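Kinesin-like protein Nod (Drosophila melanogaster, PDB 3DC4) is a kinesin whose motor domain binds and hydrolyses ATP and binds microtubules, required in meiosis for distributive segregation of non-exchange chromosomes. Local coordinates at residues I150-E158 and R183-S191; P42-W50 and A310-D318. One frame throughout, in Å; residues are numbered along the deposited sequence.

Contact 1 of 2, residues I150-E158 and R183-S191; sequences IQVYASFIE and RCTCLPLHS
A154 and L189 meet at the apolar centre, CD1 of L189 coming to 3.5 Å from CB of A154, where a short edge strand at 187-188 lies antiparallel on strand 151-160 of the mixed central sheet of the kinesin motor domain. L189 holds CG beside its own backbone N (chi1 -70°), which carries the isobutyl end over the methyl of A154. Its CB also faces CG1 of V152, the two side chains crossing at about a right angle. V152 and L189 both pack on L132 and F136, so helix 127-141 covers this side.

Y153 works with other partners. Its CB touches CB of C186 at 3.7 Å, while CE2 reaches CG of P188 obliquely; the carbonyl carbon of L187 lies at the ring edge. Further along the strand, CD1 of I157 meets SG of C184 at 3.8 Å.

The register rests on A154 and L187, a hydrogen-bonded pair: L187 N gives to A154 O at 2.8 Å and A154 N to L187 O, each donor tilted less than 20° from the carbonyl plane. Next to it, Y153 and P188 form a non-hydrogen-bonded pair. The third hydrogen bond, L189 N to V152 O at 2.9 Å, is less regular, the donor standing 39° out of the carbonyl plane.

The hydroxyl of the buried S155 is bonded to H227 on strand 220-229, which also pairs with strand 151-160, and CB is what meets the 183-191 segment, next to T185 O. At the polar edge water supplements the direct bonds: one molecule accepts from F156 N and lies 2.8 Å from T185 O. Beside the L189 N to V152 O bond, another accepts from V152 N at 2.9 Å and donates to L189 O at 2.8 Å.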
loop_
_atom_site.group_PDB
_atom_site.type_symbol
_atom_site.label_atom_id
_atom_site.label_comp_id
_atom_site.label_asym_id
_atom_site.label_seq_id
_atom_site.Cartn_x
_atom_site.Cartn_y
_atom_site.Cartn_z
ATOM N N ILE A 150 9.866 6.288 -21.429
ATOM C CA ILE A 150 9.583 6.001 -20.030
ATOM C C ILE A 150 10.486 4.885 -19.537
ATOM O O ILE A 150 10.764 3.939 -20.265
ATOM C CB ILE A 150 8.117 5.548 -19.842
ATOM C CG1 ILE A 150 7.159 6.597 -20.408
ATOM C CG2 ILE A 150 7.844 5.297 -18.370
ATOM C CD1 ILE A 150 7.270 7.957 -19.753
ATOM N N GLN A 151 10.962 5.010 -18.305
ATOM C CA GLN A 151 11.795 3.973 -17.716
ATOM C C GLN A 151 11.191 3.605 -16.375
ATOM O O GLN A 151 10.685 4.471 -15.662
ATOM C CB GLN A 151 13.231 4.456 -17.538
ATOM C CG GLN A 151 13.928 4.741 -18.861
ATOM C CD GLN A 151 15.409 4.967 -18.688
ATOM O OE1 GLN A 151 15.834 5.954 -18.085
ATOM N NE2 GLN A 151 16.207 4.044 -19.203
ATOM N N VAL A 152 11.258 2.324 -16.036
ATOM C CA VAL A 152 10.687 1.823 -14.793
ATOM C C VAL A 152 11.751 1.339 -13.814
ATOM O O VAL A 152 12.744 0.727 -14.208
ATOM C CB VAL A 152 9.714 0.660 -15.084
ATOM C CG1 VAL A 152 8.924 0.306 -13.831
ATOM C CG2 VAL A 152 8.792 1.039 -16.221
ATOM N N TYR A 153 11.537 1.626 -12.534
ATOM C CA TYR A 153 12.474 1.228 -11.493
ATOM C C TYR A 153 11.718 0.773 -10.257
ATOM O O TYR A 153 10.501 0.940 -10.162
ATOM C CB TYR A 153 13.381 2.400 -11.099
ATOM C CG TYR A 153 14.123 3.048 -12.246
ATOM C CD1 TYR A 153 13.488 3.966 -13.088
ATOM C CD2 TYR A 153 15.457 2.736 -12.493
ATOM C CE1 TYR A 153 14.168 4.558 -14.151
ATOM C CE2 TYR A 153 16.145 3.316 -13.552
ATOM C CZ TYR A 153 15.498 4.225 -14.378
ATOM O OH TYR A 153 16.180 4.781 -15.437
ATOM N N ALA A 154 12.450 0.199 -9.313
ATOM C CA ALA A 154 11.859 -0.254 -8.066
ATOM C C ALA A 154 12.808 0.083 -6.924
ATOM O O ALA A 154 14.025 -0.012 -7.074
ATOM C CB ALA A 154 11.616 -1.762 -8.109
ATOM N N SER A 155 12.243 0.517 -5.802
ATOM C CA SER A 155 13.010 0.804 -4.602
ATOM C C SER A 155 12.370 -0.053 -3.518
ATOM O O SER A 155 11.188 -0.390 -3.610
ATOM C CB SER A 155 12.969 2.298 -4.237
ATOM O OG SER A 155 11.659 2.799 -4.048
ATOM N N PHE A 156 13.158 -0.450 -2.525
ATOM C CA PHE A 156 12.664 -1.284 -1.428
ATOM C C PHE A 156 13.184 -0.691 -0.128
ATOM O O PHE A 156 14.373 -0.779 0.188
ATOM C CB PHE A 156 13.167 -2.728 -1.581
ATOM C CG PHE A 156 12.388 -3.755 -0.780
ATOM C CD1 PHE A 156 11.738 -3.408 0.402
ATOM C CD2 PHE A 156 12.341 -5.085 -1.200
ATOM C CE1 PHE A 156 11.053 -4.369 1.159
ATOM C CE2 PHE A 156 11.661 -6.053 -0.453
ATOM C CZ PHE A 156 11.016 -5.690 0.733
ATOM N N ILE A 157 12.279 -0.081 0.623
ATOM C CA ILE A 157 12.623 0.543 1.888
ATOM C C ILE A 157 11.934 -0.174 3.041
ATOM O O ILE A 157 10.784 -0.611 2.926
ATOM C CB ILE A 157 12.190 2.024 1.882
ATOM C CG1 ILE A 157 13.026 2.798 0.861
ATOM C CG2 ILE A 157 12.339 2.630 3.270
ATOM C CD1 ILE A 157 12.508 4.185 0.584
ATOM N N GLU A 158 12.655 -0.304 4.147
ATOM C CA GLU A 158 12.127 -0.937 5.346
ATOM C C GLU A 158 12.198 0.076 6.481
ATOM O O GLU A 158 13.170 0.818 6.593
ATOM C CB GLU A 158 12.955 -2.179 5.706
ATOM C CG GLU A 158 12.700 -2.727 7.112
ATOM C CD GLU A 158 13.545 -3.949 7.432
ATOM O OE1 GLU A 158 14.734 -3.972 7.052
ATOM O OE2 GLU A 158 13.025 -4.881 8.077
ATOM N N ARG A 183 16.541 10.245 -1.855
ATOM C CA ARG A 183 17.819 9.559 -2.043
ATOM C C ARG A 183 17.835 8.108 -1.563
ATOM O O ARG A 183 18.139 7.830 -0.401
ATOM C CB ARG A 183 18.949 10.308 -1.330
ATOM C CG ARG A 183 20.325 9.687 -1.569
ATOM C CD ARG A 183 21.358 10.160 -0.556
ATOM N NE ARG A 183 21.091 9.640 0.783
ATOM C CZ ARG A 183 21.122 8.349 1.104
ATOM N NH1 ARG A 183 21.412 7.442 0.179
ATOM N NH2 ARG A 183 20.857 7.962 2.347
ATOM N N CYS A 184 17.508 7.190 -2.465
ATOM C CA CYS A 184 17.511 5.761 -2.169
ATOM C C CYS A 184 17.536 5.023 -3.502
ATOM O O CYS A 184 16.817 5.379 -4.432
ATOM C CB CYS A 184 16.279 5.361 -1.351
ATOM S SG CYS A 184 14.733 5.359 -2.266
ATOM N N THR A 185 18.371 3.997 -3.583
ATOM C CA THR A 185 18.544 3.227 -4.806
ATOM C C THR A 185 17.301 2.681 -5.502
ATOM O O THR A 185 16.476 1.987 -4.905
ATOM C CB THR A 185 19.555 2.073 -4.576
ATOM O OG1 THR A 185 19.343 1.036 -5.539
ATOM C CG2 THR A 185 19.424 1.515 -3.184
ATOM N N CYS A 186 17.184 3.021 -6.781
ATOM C CA CYS A 186 16.089 2.569 -7.624
ATOM C C CYS A 186 16.723 1.638 -8.650
ATOM O O CYS A 186 17.548 2.074 -9.459
ATOM C CB CYS A 186 15.442 3.758 -8.341
ATOM S SG CYS A 186 14.623 4.936 -7.254
ATOM N N LEU A 187 16.369 0.358 -8.612
ATOM C CA LEU A 187 16.938 -0.597 -9.560
ATOM C C LEU A 187 16.034 -0.728 -10.780
ATOM O O LEU A 187 14.810 -0.723 -10.665
ATOM C CB LEU A 187 17.136 -1.968 -8.895
ATOM C CG LEU A 187 18.070 -2.009 -7.681
ATOM C CD1 LEU A 187 18.138 -3.433 -7.130
ATOM C CD2 LEU A 187 19.463 -1.532 -8.083
ATOM N N PRO A 188 16.634 -0.837 -11.974
ATOM C CA PRO A 188 15.911 -0.967 -13.244
ATOM C C PRO A 188 14.940 -2.146 -13.308
ATOM O O PRO A 188 15.199 -3.204 -12.741
ATOM C CB PRO A 188 17.041 -1.115 -14.265
ATOM C CG PRO A 188 18.146 -0.315 -13.649
ATOM C CD PRO A 188 18.088 -0.757 -12.214
ATOM N N LEU A 189 13.820 -1.954 -13.994
ATOM C CA LEU A 189 12.838 -3.019 -14.165
ATOM C C LEU A 189 12.477 -3.122 -15.638
ATOM O O LEU A 189 12.022 -2.151 -16.247
ATOM C CB LEU A 189 11.569 -2.747 -13.354
ATOM C CG LEU A 189 11.683 -2.842 -11.830
ATOM C CD1 LEU A 189 10.288 -2.752 -11.224
ATOM C CD2 LEU A 189 12.348 -4.156 -11.437
ATOM N N HIS A 190 12.691 -4.301 -16.209
ATOM C CA HIS A 190 12.385 -4.541 -17.616
ATOM C C HIS A 190 11.472 -5.751 -17.769
ATOM O O HIS A 190 10.887 -5.961 -18.831
ATOM C CB HIS A 190 13.681 -4.764 -18.403
ATOM C CG HIS A 190 14.576 -3.565 -18.444
ATOM N ND1 HIS A 190 14.295 -2.450 -19.203
ATOM C CD2 HIS A 190 15.737 -3.298 -17.801
ATOM C CE1 HIS A 190 15.243 -1.548 -19.027
ATOM N NE2 HIS A 190 16.131 -2.037 -18.179
ATOM N N SER A 191 11.353 -6.538 -16.703
ATOM C CA SER A 191 10.517 -7.734 -16.720
ATOM C C SER A 191 10.256 -8.232 -15.301
ATOM O O SER A 191 10.854 -7.746 -14.343
ATOM C CB SER A 191 11.209 -8.844 -17.504
ATOM O OG SER A 191 12.344 -9.306 -16.792
HETATM O O HOH W 1 12.216 0.232 -17.720
HETATM O O HOH W 2 15.588 1.092 -2.398
#

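Contact 2 of 2, residues P42-W50 and A310-D318; sequences PSVVQFPPW and ACISPHQCD
V44 divides its two branches between P314 and Q316, joining the segment that leads into strand 45-46 of a small three-stranded sheet to the exit of strand 305-312 in the central sheet of the kinesin motor domain. CG1 of V44 points at Q316, 3.2 Å from OE1, and the two side chains cross obliquely; CG2 lies over the P314 carbonyl. Q316 starts with CG anti to its backbone N (chi1 -177°) and then bends at chi2 (63°), which brings the amide back over V44. The backbones meet here too: V44 N donates a hydrogen bond to P314 O at 2.9 Å, the donor tilted 31° from the carbonyl plane, and the CA of S43 approaches the same oxygen in a CA-H...O contact.

V45 turns to the strand instead: its CG2 packs on CD1 of I312 at 3.6 Å, beside L56, which touches both side chains.

S43 sets its hydroxyl alongside the proline ring, OG 3.3 Å from CB of P314. That oxygen accepts from V45 N in an ST turn and is also hydrogen-bonded to the E30 carboxylate (OE2) on strand 23-30. Replacing S43 with an alanine would probably leave V45 N and E30 without this shared partner and make the turn less well fixed.

A second ST turn follows on the other segment, where S313 OG accepts from H315 N and donates to the anti side of D318 OD2 at 2.6 Å. S313 also touches Q103, a residue lining the ADP pocket, so this turn adjoins the nucleotide site. Farther out, one water donates to both P42 O and Q316 OE1, at 2.8 Å each.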
loop_
_atom_site.group_PDB
_atom_site.type_symbol
_atom_site.label_atom_id
_atom_site.label_comp_id
_atom_site.label_asym_id
_atom_site.label_seq_id
_atom_site.Cartn_x
_atom_site.Cartn_y
_atom_site.Cartn_z
ATOM N N PRO A 42 -17.055 -20.362 12.922
ATOM C CA PRO A 42 -17.974 -19.257 12.629
ATOM C C PRO A 42 -17.250 -17.916 12.501
ATOM O O PRO A 42 -16.750 -17.372 13.487
ATOM C CB PRO A 42 -18.936 -19.292 13.813
ATOM C CG PRO A 42 -18.057 -19.749 14.934
ATOM C CD PRO A 42 -17.251 -20.860 14.296
ATOM N N SER A 43 -17.200 -17.387 11.282
ATOM C CA SER A 43 -16.528 -16.116 11.033
ATOM C C SER A 43 -17.214 -14.968 11.757
ATOM O O SER A 43 -18.440 -14.864 11.758
ATOM C CB SER A 43 -16.493 -15.811 9.536
ATOM O OG SER A 43 -15.897 -14.547 9.301
ATOM N N VAL A 44 -16.414 -14.104 12.372
ATOM C CA VAL A 44 -16.955 -12.956 13.082
ATOM C C VAL A 44 -17.341 -11.892 12.066
ATOM O O VAL A 44 -18.018 -10.919 12.394
ATOM C CB VAL A 44 -15.916 -12.349 14.046
ATOM C CG1 VAL A 44 -15.464 -13.396 15.046
ATOM C CG2 VAL A 44 -14.730 -11.809 13.261
ATOM N N VAL A 45 -16.888 -12.079 10.832
ATOM C CA VAL A 45 -17.180 -11.134 9.766
ATOM C C VAL A 45 -18.462 -11.536 9.052
ATOM O O VAL A 45 -18.587 -12.649 8.543
ATOM C CB VAL A 45 -16.034 -11.078 8.737
ATOM C CG1 VAL A 45 -16.345 -10.026 7.672
ATOM C CG2 VAL A 45 -14.717 -10.756 9.433
ATOM N N GLN A 46 -19.420 -10.626 9.023
ATOM C CA GLN A 46 -20.677 -10.917 8.373
ATOM C C GLN A 46 -20.921 -9.987 7.204
ATOM O O GLN A 46 -20.813 -8.769 7.335
ATOM C CB GLN A 46 -21.823 -10.776 9.369
ATOM C CG GLN A 46 -23.154 -11.247 8.843
ATOM C CD GLN A 46 -24.314 -10.624 9.586
ATOM O OE1 GLN A 46 -24.364 -10.653 10.820
ATOM N NE2 GLN A 46 -25.262 -10.053 8.837
ATOM N N PHE A 47 -21.229 -10.572 6.054
ATOM C CA PHE A 47 -21.543 -9.790 4.873
ATOM C C PHE A 47 -23.060 -9.909 4.735
ATOM O O PHE A 47 -23.570 -10.954 4.359
ATOM C CB PHE A 47 -20.830 -10.356 3.642
ATOM C CG PHE A 47 -19.333 -10.225 3.703
ATOM C CD1 PHE A 47 -18.562 -11.161 4.389
ATOM C CD2 PHE A 47 -18.693 -9.146 3.102
ATOM C CE1 PHE A 47 -17.177 -11.021 4.475
ATOM C CE2 PHE A 47 -17.306 -8.998 3.185
ATOM C CZ PHE A 47 -16.550 -9.939 3.873
ATOM N N PRO A 48 -23.797 -8.837 5.062
ATOM C CA PRO A 48 -25.261 -8.807 4.987
ATOM C C PRO A 48 -25.822 -9.349 3.675
ATOM O O PRO A 48 -25.306 -9.048 2.600
ATOM C CB PRO A 48 -25.584 -7.327 5.179
ATOM C CG PRO A 48 -24.471 -6.850 6.052
ATOM C CD PRO A 48 -23.268 -7.517 5.436
ATOM N N PRO A 49 -26.891 -10.162 3.753
ATOM C CA PRO A 49 -27.525 -10.745 2.564
ATOM C C PRO A 49 -27.913 -9.662 1.562
ATOM O O PRO A 49 -27.846 -9.865 0.350
ATOM C CB PRO A 49 -28.746 -11.461 3.138
ATOM C CG PRO A 49 -28.293 -11.857 4.501
ATOM C CD PRO A 49 -27.574 -10.613 4.979
ATOM N N TRP A 50 -28.333 -8.514 2.082
ATOM C CA TRP A 50 -28.709 -7.381 1.246
ATOM C C TRP A 50 -27.760 -6.242 1.576
ATOM O O TRP A 50 -27.780 -5.698 2.677
ATOM C CB TRP A 50 -30.159 -6.961 1.521
ATOM C CG TRP A 50 -30.614 -5.769 0.725
ATOM C CD1 TRP A 50 -30.342 -4.453 0.984
ATOM C CD2 TRP A 50 -31.376 -5.788 -0.490
ATOM N NE1 TRP A 50 -30.879 -3.656 0.002
ATOM C CE2 TRP A 50 -31.515 -4.450 -0.920
ATOM C CE3 TRP A 50 -31.944 -6.810 -1.269
ATOM C CZ2 TRP A 50 -32.208 -4.102 -2.084
ATOM C CZ3 TRP A 50 -32.634 -6.461 -2.432
ATOM C CH2 TRP A 50 -32.753 -5.117 -2.827
ATOM N N ALA A 310 -7.449 -2.899 4.467
ATOM C CA ALA A 310 -7.524 -3.429 5.828
ATOM C C ALA A 310 -7.688 -4.927 5.722
ATOM O O ALA A 310 -8.641 -5.407 5.121
ATOM C CB ALA A 310 -8.731 -2.848 6.558
ATOM N N CYS A 311 -6.752 -5.666 6.286
ATOM C CA CYS A 311 -6.836 -7.112 6.259
ATOM C C CYS A 311 -7.284 -7.523 7.651
ATOM O O CYS A 311 -6.705 -7.071 8.640
ATOM C CB CYS A 311 -5.464 -7.715 5.947
ATOM S SG CYS A 311 -4.876 -7.355 4.216
ATOM N N ILE A 312 -8.300 -8.379 7.723
ATOM C CA ILE A 312 -8.848 -8.822 9.004
ATOM C C ILE A 312 -9.037 -10.322 9.123
ATOM O O ILE A 312 -9.310 -11.017 8.146
ATOM C CB ILE A 312 -10.218 -8.177 9.267
ATOM C CG1 ILE A 312 -11.200 -8.567 8.155
ATOM C CG2 ILE A 312 -10.070 -6.660 9.348
ATOM C CD1 ILE A 312 -12.616 -8.035 8.350
ATOM N N SER A 313 -8.896 -10.798 10.351
ATOM C CA SER A 313 -9.068 -12.199 10.664
ATOM C C SER A 313 -10.557 -12.487 10.859
ATOM O O SER A 313 -11.299 -11.649 11.370
ATOM C CB SER A 313 -8.320 -12.526 11.955
ATOM O OG SER A 313 -8.571 -13.857 12.344
ATOM N N PRO A 314 -11.018 -13.657 10.407
ATOM C CA PRO A 314 -12.428 -14.030 10.559
ATOM C C PRO A 314 -12.621 -14.785 11.872
ATOM O O PRO A 314 -13.730 -15.199 12.209
ATOM C CB PRO A 314 -12.663 -14.930 9.359
ATOM C CG PRO A 314 -11.357 -15.660 9.269
ATOM C CD PRO A 314 -10.357 -14.536 9.425
ATOM N N HIS A 315 -11.522 -14.962 12.599
ATOM C CA HIS A 315 -11.523 -15.704 13.862
ATOM C C HIS A 315 -11.985 -14.908 15.074
ATOM O O HIS A 315 -11.569 -13.769 15.283
ATOM C CB HIS A 315 -10.123 -16.254 14.142
ATOM C CG HIS A 315 -9.497 -16.947 12.973
ATOM N ND1 HIS A 315 -10.110 -17.985 12.302
ATOM C CD2 HIS A 315 -8.306 -16.755 12.360
ATOM C CE1 HIS A 315 -9.322 -18.400 11.327
ATOM N NE2 HIS A 315 -8.220 -17.670 11.340
ATOM N N GLN A 316 -12.823 -15.538 15.889
ATOM C CA GLN A 316 -13.362 -14.916 17.092
ATOM C C GLN A 316 -12.262 -14.436 18.037
ATOM O O GLN A 316 -12.381 -13.373 18.647
ATOM C CB GLN A 316 -14.282 -15.913 17.815
ATOM C CG GLN A 316 -14.975 -15.362 19.052
ATOM C CD GLN A 316 -15.922 -14.218 18.733
ATOM O OE1 GLN A 316 -16.753 -14.318 17.829
ATOM N NE2 GLN A 316 -15.805 -13.126 19.484
ATOM N N CYS A 317 -11.185 -15.213 18.146
ATOM C CA CYS A 317 -10.072 -14.872 19.032
ATOM C C CYS A 317 -9.367 -13.575 18.641
ATOM O O CYS A 317 -8.661 -12.974 19.453
ATOM C CB CYS A 317 -9.042 -16.018 19.072
ATOM S SG CYS A 317 -8.227 -16.382 17.474
ATOM N N ASP A 318 -9.561 -13.141 17.402
ATOM C CA ASP A 318 -8.930 -11.913 16.932
ATOM C C ASP A 318 -9.921 -10.762 16.833
ATOM O O ASP A 318 -9.602 -9.735 16.237
ATOM C CB ASP A 318 -8.304 -12.136 15.554
ATOM C CG ASP A 318 -7.307 -13.270 15.543
ATOM O OD1 ASP A 318 -6.442 -13.301 16.444
ATOM O OD2 ASP A 318 -7.380 -14.119 14.632
HETATM O O HOH W 3 -17.535 -16.203 15.907
#

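In the fold
From the N terminus, strand 23-30 comes first, and residues 42-50 then open the wide loop that closes only when 310-318 returns some 260 residues later at contact 2. Within that span lie the P-loop, strand 151-160 and most of the motor domain. Contact 1 is nested inside it: residues 150-158 and 183-191 close a short loop that contains strand 164-166 and no helix. The two contacts lie on opposite sides of the chain's centre, their own centres 37 Å apart, and do not touch. Both reach the central sheet: contact 1 adds an edge strand at one end, whereas contact 2 ties the small three-stranded sheet to strand 305-312 near the nucleotide.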